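Local coordinates for protein HTH-type transcriptional regulator ascG (Escherichia coli, PDB 3BRQ) that represses the cryptic asc operon as a sequence-specific DNA-binding transcriptional regulator of the LacI family, at residues 71-74 against 80-83; 65-70 against 94-99; 222-225 against 229-232; 214-219 against 244-249; 159-164 against 170-175. All coordinates share one frame; numbering follows the deposited sequence.

Overall arrangement
The five contacts fall into two groups, one in each of two lobes of the periplasmic binding protein-like fold. Contacts 1 and 2 share helix 63-75, lie 8 Å apart between centres, and fasten that helix to strand 80-84 and helix 90-98 beside the parallel sheet; contact 1 is nested within the loop that contact 2 closes. Contact 5 comes next along the chain, followed by contact 4, which encloses contact 3. The last two, with centres 9 Å apart, follow the path from helix 209-221 into strand 231-235 and onward. Centres of contacts 1 and 3 are about 47 Å apart. Contacts 1 and 4 also touch the second subunit, so both lobes take part in dimer formation.

Contact 1 of 5, residues 71-74 against 80-83; sequences QYLL and AIMI
Ile81, whose main chain is hydrogen-bonded to Met105 of the neighbouring strand 104-107 and to Pro103 just before it, presents its side chain to Leu73 and Leu74 of helix 63-75. With its backbone fixed by the sheet, the link to the helix is purely apolar. CD1 of Ile81 comes within 3.6 Å of Leu73 CB, and the same methyl is 3.9 Å from Leu73 CD1. Beside it, Leu74 CD2 closes to 3.6 Å on Ile81 CG1 and also stays near CD1. Two consecutive helix residues therefore converge on the longer branch of one isoleucine. The torsions of Ile81 account for this: CG1 lies anti to the carbonyl carbon (chi1 -53°), and a chi2 of -78° folds CD1 over instead of extending it. Leu74 sets out alongside the strand, and its CD2 branch makes up the remaining distance. The closest CA pair, that of Leu73 and Ile81, is separated by 7.9 Å, and all three side chains are buried. Such packing of a helix on the strand that follows it is part of a beta-alpha-beta unit. Leu73 also packs on Val25 of strand 21-27 and on Leu55 of the second subunit, while Ile81 touches Ile104 of strand 104-107. From the opposite side of strand 80-84, Ala80 and Met82 meet helix 255-270, so the strand is sandwiched between the two helices.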
# COMPACT_ATOMS: atom_id res chain seq x y z
N GLN B 71 -11.36 6.97 -22.26
CA GLN B 71 -11.29 7.89 -23.42
C GLN B 71 -10.13 8.84 -23.41
O GLN B 71 -9.56 9.11 -24.46
CB GLN B 71 -12.56 8.72 -23.53
CG GLN B 71 -12.68 9.39 -24.89
CD GLN B 71 -12.70 8.37 -26.04
OE1 GLN B 71 -13.53 7.46 -26.05
NE2 GLN B 71 -11.79 8.54 -27.02
N TYR B 72 -9.84 9.41 -22.25
CA TYR B 72 -8.68 10.26 -22.09
C TYR B 72 -7.45 9.53 -22.59
O TYR B 72 -6.71 10.07 -23.41
CB TYR B 72 -8.50 10.69 -20.64
CG TYR B 72 -7.29 11.57 -20.36
CD1 TYR B 72 -7.13 12.81 -20.99
CD2 TYR B 72 -6.30 11.16 -19.48
CE1 TYR B 72 -6.01 13.62 -20.74
CE2 TYR B 72 -5.17 11.98 -19.22
CZ TYR B 72 -5.04 13.21 -19.86
OH TYR B 72 -3.92 14.02 -19.63
N LEU B 73 -7.21 8.32 -22.11
CA LEU B 73 -5.99 7.60 -22.51
C LEU B 73 -5.91 7.27 -23.97
O LEU B 73 -4.84 7.37 -24.57
CB LEU B 73 -5.76 6.33 -21.67
CG LEU B 73 -5.32 6.47 -20.21
CD1 LEU B 73 -5.19 5.09 -19.61
CD2 LEU B 73 -3.98 7.25 -20.05
N LEU B 74 -7.03 6.91 -24.56
CA LEU B 74 -7.09 6.72 -26.01
C LEU B 74 -6.74 7.99 -26.82
O LEU B 74 -6.01 7.93 -27.83
CB LEU B 74 -8.47 6.22 -26.38
CG LEU B 74 -8.69 4.87 -25.75
CD1 LEU B 74 -10.06 4.33 -26.19
CD2 LEU B 74 -7.51 3.90 -26.15
N ALA B 80 -3.28 0.12 -26.17
CA ALA B 80 -4.10 -0.85 -25.45
C ALA B 80 -4.45 -0.32 -24.06
O ALA B 80 -3.65 0.44 -23.46
CB ALA B 80 -3.34 -2.15 -25.28
N ILE B 81 -5.60 -0.75 -23.53
CA ILE B 81 -6.00 -0.28 -22.18
C ILE B 81 -6.27 -1.46 -21.23
O ILE B 81 -6.90 -2.46 -21.61
CB ILE B 81 -7.26 0.62 -22.29
CG1 ILE B 81 -7.02 1.76 -23.29
CG2 ILE B 81 -7.71 1.21 -20.88
CD1 ILE B 81 -6.16 2.87 -22.66
N MSE B 82 -5.79 -1.36 -20.00
CA MSE B 82 -6.26 -2.27 -18.93
C MSE B 82 -7.13 -1.43 -18.02
O MSE B 82 -6.64 -0.48 -17.42
CB MSE B 82 -5.10 -2.84 -18.10
CG MSE B 82 -5.63 -3.81 -16.95
SE MSE B 82 -4.45 -3.93 -15.43
CE MSE B 82 -4.90 -2.15 -14.65
N ILE B 83 -8.42 -1.78 -17.89
CA ILE B 83 -9.28 -1.05 -16.94
C ILE B 83 -9.44 -1.88 -15.65
O ILE B 83 -9.77 -3.05 -15.71
CB ILE B 83 -10.62 -0.59 -17.58
CG1 ILE B 83 -11.64 -0.08 -16.55
CG2 ILE B 83 -11.30 -1.70 -18.33
CD1 ILE B 83 -11.30 1.34 -16.03

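Contact 2 of 5, residues 65-70 against 94-99; sequences EERQAI and DDIIDA
Arg67 meets Ile96 through its aliphatic stem, not through its flat guanidinium group: CG lies 4.4 Å from Ile96 CD1, and no guanidinium face or edge comes closer to segment 94-99 than that. The planar end is engaged instead by Glu92, to which NH2 makes a salt bridge. Asp95 is too far to share in it, with its OD2 6.9 Å from Arg67 NH2. This is a pairing of neighbouring helices from successive beta-alpha-beta crossovers of the parallel sheet, helix 63-75 leading into strand 80-84 and helix 90-98 leading out of it. The backbones approach most nearly at Arg67 and Ile96, with CA atoms 8.0 Å apart, and only 135 Å² is buried in all, evidence of a light contact between helices. Ile96 carries it from its side, being turned to both Arg67 and Ile70. Towards the sheet, Ile70 packs on Val25 of strand 21-27 and Ile96 on Ile104 of strand 104-107, which anchors each helix to a strand. One turn back from Ile70, the carboxylate of Glu66 takes backbone N-H groups of Arg86, Phe87 and Leu88, and so ties helix 63-75 to the loop before helix 90-98. In both isoleucines the CG2 methyl stands anti to the backbone N, and the two side chains meet tip to tip, Ile70 CG2 4.1 Å from Ile96 CG2.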
# COMPACT_ATOMS: atom_id res chain seq x y z
N GLU B 65 -16.51 8.76 -14.36
CA GLU B 65 -15.11 9.17 -14.45
C GLU B 65 -14.17 8.01 -14.91
O GLU B 65 -13.14 8.25 -15.54
CB GLU B 65 -14.65 9.71 -13.10
CG GLU B 65 -15.05 11.18 -12.82
CD GLU B 65 -15.08 11.55 -11.34
OE1 GLU B 65 -15.35 10.72 -10.43
OE2 GLU B 65 -14.87 12.73 -11.07
N GLU B 66 -14.52 6.76 -14.56
CA GLU B 66 -13.77 5.62 -15.07
C GLU B 66 -13.85 5.57 -16.58
O GLU B 66 -12.83 5.42 -17.23
CB GLU B 66 -14.24 4.30 -14.44
CG GLU B 66 -13.92 4.18 -12.93
CD GLU B 66 -14.67 3.02 -12.26
OE1 GLU B 66 -15.66 2.51 -12.87
OE2 GLU B 66 -14.31 2.64 -11.12
N ARG B 67 -15.06 5.74 -17.12
CA ARG B 67 -15.26 5.86 -18.56
C ARG B 67 -14.48 7.03 -19.22
O ARG B 67 -13.81 6.84 -20.25
CB ARG B 67 -16.75 5.97 -18.80
CG ARG B 67 -17.18 6.12 -20.21
CD ARG B 67 -18.61 6.69 -20.21
NE ARG B 67 -19.55 5.61 -20.04
CZ ARG B 67 -20.34 5.39 -18.99
NH1 ARG B 67 -20.38 6.20 -17.93
NH2 ARG B 67 -21.13 4.32 -19.03
N GLN B 68 -14.52 8.22 -18.60
CA GLN B 68 -13.81 9.36 -19.14
C GLN B 68 -12.30 9.13 -19.13
O GLN B 68 -11.60 9.63 -20.01
CB GLN B 68 -14.10 10.64 -18.34
CG GLN B 68 -15.51 11.17 -18.58
CD GLN B 68 -15.86 12.29 -17.61
OE1 GLN B 68 -14.99 12.76 -16.83
NE2 GLN B 68 -17.14 12.73 -17.64
N ALA B 69 -11.80 8.41 -18.14
CA ALA B 69 -10.32 8.15 -18.02
C ALA B 69 -9.86 7.19 -19.14
O ALA B 69 -8.76 7.32 -19.69
CB ALA B 69 -10.03 7.53 -16.66
N ILE B 70 -10.75 6.25 -19.53
CA ILE B 70 -10.47 5.36 -20.63
C ILE B 70 -10.34 6.18 -21.92
O ILE B 70 -9.32 6.11 -22.59
CB ILE B 70 -11.57 4.21 -20.77
CG1 ILE B 70 -11.42 3.20 -19.61
CG2 ILE B 70 -11.48 3.51 -22.20
CD1 ILE B 70 -12.70 2.35 -19.33
N ASP B 94 -18.71 -3.96 -21.34
CA ASP B 94 -18.88 -4.60 -22.63
C ASP B 94 -19.12 -3.53 -23.73
O ASP B 94 -18.60 -3.63 -24.85
CB ASP B 94 -20.05 -5.63 -22.61
CG ASP B 94 -19.62 -7.01 -22.08
OD1 ASP B 94 -18.55 -7.52 -22.49
OD2 ASP B 94 -20.39 -7.61 -21.27
N ASP B 95 -19.88 -2.50 -23.40
CA ASP B 95 -20.19 -1.47 -24.40
C ASP B 95 -18.93 -0.70 -24.75
O ASP B 95 -18.68 -0.40 -25.92
CB ASP B 95 -21.25 -0.51 -23.87
CG ASP B 95 -22.67 -1.12 -23.92
OD1 ASP B 95 -22.88 -2.14 -24.57
OD2 ASP B 95 -23.57 -0.52 -23.28
N ILE B 96 -18.10 -0.42 -23.75
CA ILE B 96 -16.84 0.25 -24.03
C ILE B 96 -16.03 -0.56 -25.02
O ILE B 96 -15.58 -0.01 -26.03
CB ILE B 96 -16.09 0.63 -22.73
CG1 ILE B 96 -16.77 1.83 -22.07
CG2 ILE B 96 -14.62 1.06 -22.99
CD1 ILE B 96 -16.75 1.80 -20.59
N ILE B 97 -15.88 -1.85 -24.76
CA ILE B 97 -14.99 -2.71 -25.55
C ILE B 97 -15.43 -2.76 -26.99
O ILE B 97 -14.60 -2.68 -27.93
CB ILE B 97 -14.86 -4.13 -24.94
CG1 ILE B 97 -14.05 -4.06 -23.63
CG2 ILE B 97 -14.16 -5.05 -25.94
CD1 ILE B 97 -14.13 -5.31 -22.77
N ASP B 98 -16.75 -2.86 -27.17
CA ASP B 98 -17.37 -2.93 -28.49
C ASP B 98 -17.22 -1.60 -29.27
O ASP B 98 -17.02 -1.60 -30.49
CB ASP B 98 -18.87 -3.23 -28.32
CG ASP B 98 -19.15 -4.65 -27.87
OD1 ASP B 98 -18.23 -5.50 -27.91
OD2 ASP B 98 -20.32 -4.92 -27.49
N ALA B 99 -17.33 -0.47 -28.55
CA ALA B 99 -17.21 0.87 -29.16
C ALA B 99 -15.79 1.27 -29.57
O ALA B 99 -15.58 2.38 -30.06
CB ALA B 99 -17.79 1.94 -28.21

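Contact 3 of 5, residues 222-225 against 229-232; sequences RGVA and QVSV
Gln229 holds Ala225 from two directions at once, its side chain accepting from the alanine's N-H while its own backbone N-H goes to the alanine's carbonyl oxygen. The setting is the loop between helix 209-221 and strand 231-235, which starts from a Schellman motif: Gly223, with positive phi, is the C-prime residue, and Val224 N turns back to Leu219 O. Gln229 OE1 lies 2.8 Å from Ala225 N, with a nearly straight N-H...O angle of 169° and the donor in the carbonyl plane of the amide. The side chain gets there because CG is anti to the carbonyl carbon (chi1 -85°) and the chain then runs extended, alongside Ala225. The carbonyl of Ala225 is gripped twice. Val230 N, at 2.8 Å from Ala225 O, approaches nearly in line with the C=O bond, whereas Gln229 N, at 2.7 Å from the same oxygen, comes from above the carbonyl plane, 42° out of it. Donors four and five residues further along thus converge on one acceptor and close a tight turn, which both polar groups of Ala225 help to fix. The three hydrogen bonds lie at the surface, but the inner side of the turn is apolar: Val224 and Val230 each pack against Leu219 of the helix, and Val230 continues to Leu204 of strand 203-206. Across the turn, Val224 CG1 touches Gln229 CB at 4.0 Å and, more closely, Val230 CG2 at 3.8 Å.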
# COMPACT_ATOMS: atom_id res chain seq x y z
N ARG B 222 -10.20 -6.99 24.80
CA ARG B 222 -11.35 -7.40 25.57
C ARG B 222 -11.08 -8.72 26.30
O ARG B 222 -12.01 -9.30 26.85
CB ARG B 222 -12.63 -7.45 24.72
CG ARG B 222 -13.08 -6.08 24.17
CD ARG B 222 -13.08 -4.99 25.24
NE ARG B 222 -14.20 -5.11 26.18
CZ ARG B 222 -15.16 -4.21 26.33
NH1 ARG B 222 -15.15 -3.08 25.61
NH2 ARG B 222 -16.15 -4.41 27.22
N GLY B 223 -9.82 -9.16 26.29
CA GLY B 223 -9.42 -10.47 26.87
C GLY B 223 -10.05 -11.67 26.18
O GLY B 223 -10.34 -12.69 26.82
N VAL B 224 -10.25 -11.58 24.86
CA VAL B 224 -10.79 -12.71 24.08
C VAL B 224 -9.65 -13.36 23.32
O VAL B 224 -9.10 -12.74 22.41
CB VAL B 224 -11.91 -12.29 23.10
CG1 VAL B 224 -12.49 -13.52 22.36
CG2 VAL B 224 -13.04 -11.59 23.83
N ALA B 225 -9.33 -14.60 23.67
CA ALA B 225 -8.19 -15.31 23.08
C ALA B 225 -8.37 -15.65 21.61
O ALA B 225 -9.39 -16.24 21.20
CB ALA B 225 -7.86 -16.59 23.87
N GLN B 229 -10.38 -18.75 21.64
CA GLN B 229 -11.78 -18.43 21.79
C GLN B 229 -12.34 -17.96 20.46
O GLN B 229 -13.45 -18.35 20.08
CB GLN B 229 -11.96 -17.40 22.90
CG GLN B 229 -12.05 -18.01 24.29
CD GLN B 229 -11.84 -17.00 25.44
OE1 GLN B 229 -11.08 -16.04 25.34
NE2 GLN B 229 -12.48 -17.27 26.55
N VAL B 230 -11.58 -17.13 19.74
CA VAL B 230 -12.03 -16.72 18.37
C VAL B 230 -10.88 -16.89 17.36
O VAL B 230 -9.82 -16.29 17.52
CB VAL B 230 -12.56 -15.26 18.35
CG1 VAL B 230 -12.83 -14.78 16.90
CG2 VAL B 230 -13.76 -15.15 19.18
N SER B 231 -11.11 -17.74 16.37
CA SER B 231 -10.21 -17.88 15.23
C SER B 231 -10.44 -16.73 14.24
O SER B 231 -11.59 -16.34 14.01
CB SER B 231 -10.45 -19.23 14.54
OG SER B 231 -9.80 -20.29 15.26
N VAL B 232 -9.35 -16.18 13.69
CA VAL B 232 -9.42 -15.07 12.73
C VAL B 232 -8.75 -15.39 11.37
O VAL B 232 -7.63 -15.94 11.30
CB VAL B 232 -8.81 -13.75 13.38
CG1 VAL B 232 -8.90 -12.51 12.45
CG2 VAL B 232 -9.46 -13.46 14.72

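Contact 4 of 5, residues 214-219 against 244-249; sequences GAMKAL and TVPALS
Met216, present as selenomethionine, sends the end of its side chain from helix 209-221 into the curve of loop 244-249. Its CE methyl stands 3.6 Å from Thr244 OG1, the two side chains crossing at about a right angle, and 4.2 Å from Leu248 CB. The selenium slides past the proline ring, with SE 4.0 Å from Pro246 CD. A bend at chi3 (-46°) turns CE away from the line of the chain and in among these three residues. What shapes the loop lies one shell further out. The peptide before Pro246 is cis, and Thr244 OG1 donates to Pro246 O at 2.8 Å, tilted 34° from the carbonyl plane, so the loop is bonded across its own curve. With a valine in place of Thr244, the carbonyl oxygen of Pro246 would probably lose its hydroxyl mate and the loop one tie beside the Met216 methyl. At the dimer interface, Lys217 NZ bonds Thr244 O of the second subunit, and the reverse pair also forms. Within the lobe, Met216 rests on Val232 of strand 231-235 and Leu248 on Ala212 and Ile213, which sets the loop that leads to strand 249-252 against helix 209-221.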
# COMPACT_ATOMS: atom_id res chain seq x y z
N GLY B 214 -7.15 -5.07 13.05
CA GLY B 214 -7.86 -4.23 13.98
C GLY B 214 -8.66 -5.10 14.91
O GLY B 214 -8.77 -4.83 16.13
N ALA B 215 -9.29 -6.13 14.33
CA ALA B 215 -10.18 -6.98 15.08
C ALA B 215 -9.43 -7.86 16.11
O ALA B 215 -9.80 -7.90 17.26
CB ALA B 215 -11.08 -7.85 14.06
N MSE B 216 -8.32 -8.48 15.73
CA MSE B 216 -7.46 -9.12 16.71
C MSE B 216 -7.05 -8.17 17.86
O MSE B 216 -6.87 -8.61 19.01
CB MSE B 216 -6.21 -9.71 16.07
CG MSE B 216 -6.49 -10.94 15.28
SE MSE B 216 -5.01 -11.90 14.59
CE MSE B 216 -3.94 -10.47 13.84
N LYS B 217 -6.92 -6.88 17.59
CA LYS B 217 -6.48 -5.94 18.65
C LYS B 217 -7.63 -5.76 19.65
O LYS B 217 -7.49 -5.88 20.86
CB LYS B 217 -6.00 -4.59 18.06
CG LYS B 217 -5.63 -3.52 19.08
CD LYS B 217 -4.26 -3.80 19.70
CE LYS B 217 -3.84 -2.72 20.68
NZ LYS B 217 -2.52 -3.11 21.32
N ALA B 218 -8.81 -5.54 19.12
CA ALA B 218 -9.96 -5.27 19.98
C ALA B 218 -10.29 -6.53 20.78
O ALA B 218 -10.70 -6.45 21.96
CB ALA B 218 -11.12 -4.77 19.14
N LEU B 219 -10.05 -7.70 20.19
CA LEU B 219 -10.32 -8.95 20.85
C LEU B 219 -9.33 -9.16 22.01
O LEU B 219 -9.72 -9.51 23.13
CB LEU B 219 -10.28 -10.13 19.84
CG LEU B 219 -11.45 -10.32 18.85
CD1 LEU B 219 -11.07 -11.33 17.78
CD2 LEU B 219 -12.70 -10.78 19.61
N THR B 244 2.12 -10.68 12.72
CA THR B 244 1.21 -10.30 13.77
C THR B 244 1.27 -11.33 14.91
O THR B 244 1.80 -12.44 14.77
CB THR B 244 -0.23 -10.09 13.25
OG1 THR B 244 -0.68 -11.30 12.66
CG2 THR B 244 -0.24 -9.03 12.17
N VAL B 245 0.72 -10.95 16.06
CA VAL B 245 0.81 -11.73 17.27
C VAL B 245 -0.66 -11.96 17.64
O VAL B 245 -1.30 -11.03 18.13
CB VAL B 245 1.48 -10.89 18.38
CG1 VAL B 245 1.22 -11.48 19.75
CG2 VAL B 245 3.01 -10.72 18.13
N PRO B 246 -1.23 -13.14 17.30
CA PRO B 246 -0.70 -14.31 16.58
C PRO B 246 -0.66 -14.07 15.07
O PRO B 246 -1.40 -13.17 14.56
CB PRO B 246 -1.73 -15.39 16.86
CG PRO B 246 -3.05 -14.56 16.97
CD PRO B 246 -2.68 -13.26 17.59
N ALA B 247 0.18 -14.84 14.38
CA ALA B 247 0.34 -14.76 12.95
C ALA B 247 -1.03 -14.91 12.26
O ALA B 247 -1.80 -15.84 12.58
CB ALA B 247 1.30 -15.84 12.44
N LEU B 248 -1.28 -14.05 11.27
CA LEU B 248 -2.61 -13.94 10.70
C LEU B 248 -2.84 -14.88 9.50
O LEU B 248 -2.21 -14.72 8.47
CB LEU B 248 -2.87 -12.46 10.33
CG LEU B 248 -4.05 -12.12 9.42
CD1 LEU B 248 -5.42 -12.49 10.16
CD2 LEU B 248 -4.06 -10.70 9.00
N SER B 249 -3.75 -15.84 9.63
CA SER B 249 -4.19 -16.65 8.47
C SER B 249 -4.88 -15.74 7.47
O SER B 249 -5.69 -14.89 7.85
CB SER B 249 -5.20 -17.74 8.87
OG SER B 249 -4.75 -18.59 9.89

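Contact 5 of 5, residues 159-164 against 170-175; sequences AGYKDA and IALNEK
Leu172 overlaps the stem of Lys162, its two methyls spaced along the lysine chain: CD1 is 4.0 Å from Lys162 CG and CD2 is 3.9 Å from Lys162 CE. The lysine runs extended from CG onward, with CG anti to the carbonyl carbon (chi1 -63°), which lays its methylenes across the leucine. On the inner side, Leu172 CD1 approaches Tyr161 CE2 obliquely at 4.2 Å. Two waters join the polar parts. One donates to Tyr161 OH at 2.8 Å and accepts from Asn173 N; the tyrosine hydroxyl is also bonded to Ile142 O. The other spans Lys162 NZ, 3.1 Å away, and Glu174 OE1, which it reaches at 2.8 Å, while NZ and Glu174 OE2 stay 4.1 Å apart, too far for a direct salt bridge. Replacing Lys162 by an alanine would probably uncover Leu172 on one side and leave the water at Glu174 without its ammonium partner. Further on, Asn173 OD1 takes Lys175 N in an Asx turn. The contact secures the loop after helix 152-167 to that helix; Tyr161 stacks on Phe144 of strand 142-145 and touches Val131 of helix 123-136, and both Tyr161 and Leu172 pack on Ile177 of strand 177-178.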
# COMPACT_ATOMS: atom_id res chain seq x y z
N ALA B 159 -21.08 -12.48 -0.21
CA ALA B 159 -21.97 -13.48 -0.86
C ALA B 159 -21.41 -14.91 -0.63
O ALA B 159 -22.16 -15.82 -0.38
CB ALA B 159 -22.04 -13.19 -2.36
N GLY B 160 -20.07 -15.05 -0.62
CA GLY B 160 -19.44 -16.36 -0.43
C GLY B 160 -19.59 -16.84 1.00
O GLY B 160 -19.76 -18.02 1.24
N TYR B 161 -19.46 -15.93 1.97
CA TYR B 161 -19.87 -16.22 3.33
C TYR B 161 -21.34 -16.72 3.44
O TYR B 161 -21.58 -17.74 4.05
CB TYR B 161 -19.62 -14.98 4.19
CG TYR B 161 -20.23 -15.01 5.58
CD1 TYR B 161 -19.62 -15.73 6.62
CD2 TYR B 161 -21.40 -14.31 5.86
CE1 TYR B 161 -20.17 -15.74 7.92
CE2 TYR B 161 -21.96 -14.30 7.16
CZ TYR B 161 -21.36 -15.03 8.17
OH TYR B 161 -21.88 -15.02 9.44
N LYS B 162 -22.32 -15.98 2.95
CA LYS B 162 -23.73 -16.41 3.11
C LYS B 162 -23.94 -17.76 2.42
O LYS B 162 -24.64 -18.64 2.96
CB LYS B 162 -24.69 -15.37 2.51
CG LYS B 162 -24.60 -13.99 3.23
CD LYS B 162 -25.46 -12.96 2.53
CE LYS B 162 -25.85 -11.79 3.45
NZ LYS B 162 -26.43 -10.67 2.60
N ASP B 163 -23.34 -17.94 1.24
CA ASP B 163 -23.51 -19.24 0.50
C ASP B 163 -22.92 -20.43 1.26
O ASP B 163 -23.52 -21.49 1.29
CB ASP B 163 -22.94 -19.15 -0.92
CG ASP B 163 -23.41 -20.33 -1.86
OD1 ASP B 163 -24.55 -20.87 -1.72
OD2 ASP B 163 -22.63 -20.67 -2.77
N ALA B 164 -21.72 -20.27 1.84
CA ALA B 164 -21.09 -21.29 2.67
C ALA B 164 -21.93 -21.68 3.89
O ALA B 164 -22.13 -22.89 4.13
CB ALA B 164 -19.65 -20.88 3.09
N ILE B 170 -26.50 -23.97 7.89
CA ILE B 170 -26.40 -22.96 8.98
C ILE B 170 -27.22 -21.73 8.68
O ILE B 170 -27.05 -21.09 7.64
CB ILE B 170 -24.94 -22.49 9.23
CG1 ILE B 170 -24.08 -23.67 9.63
CG2 ILE B 170 -24.94 -21.44 10.32
CD1 ILE B 170 -22.59 -23.38 9.72
N ALA B 171 -28.10 -21.38 9.60
CA ALA B 171 -28.99 -20.22 9.44
C ALA B 171 -28.19 -18.90 9.36
O ALA B 171 -27.23 -18.69 10.10
CB ALA B 171 -29.95 -20.14 10.61
N LEU B 172 -28.62 -18.02 8.47
CA LEU B 172 -27.99 -16.72 8.39
C LEU B 172 -28.51 -15.82 9.54
O LEU B 172 -29.73 -15.75 9.78
CB LEU B 172 -28.25 -16.12 7.00
CG LEU B 172 -27.69 -14.73 6.80
CD1 LEU B 172 -26.15 -14.78 6.79
CD2 LEU B 172 -28.24 -14.13 5.53
N ASN B 173 -27.59 -15.20 10.26
CA ASN B 173 -27.94 -14.21 11.30
C ASN B 173 -27.19 -12.92 11.05
O ASN B 173 -25.95 -12.86 11.25
CB ASN B 173 -27.65 -14.76 12.72
CG ASN B 173 -28.04 -13.75 13.86
OD1 ASN B 173 -28.51 -12.66 13.62
ND2 ASN B 173 -27.83 -14.15 15.09
N GLU B 174 -27.87 -11.88 10.57
CA GLU B 174 -27.12 -10.61 10.32
C GLU B 174 -26.46 -9.96 11.54
O GLU B 174 -25.63 -9.04 11.38
CB GLU B 174 -27.92 -9.57 9.53
CG GLU B 174 -28.69 -10.17 8.35
CD GLU B 174 -28.10 -9.80 7.03
OE1 GLU B 174 -27.09 -9.05 6.99
OE2 GLU B 174 -28.65 -10.27 6.00
N LYS B 175 -26.80 -10.42 12.75
CA LYS B 175 -26.12 -9.88 13.93
C LYS B 175 -24.67 -10.29 13.97
O LYS B 175 -23.87 -9.67 14.67
CB LYS B 175 -26.85 -10.21 15.25
CG LYS B 175 -28.16 -9.38 15.38
CD LYS B 175 -28.96 -9.72 16.68
CE LYS B 175 -28.02 -9.75 17.86
NZ LYS B 175 -28.61 -9.48 19.23
O HOH W 1 -24.58 -15.28 10.07
O HOH W 2 -25.67 -8.47 4.67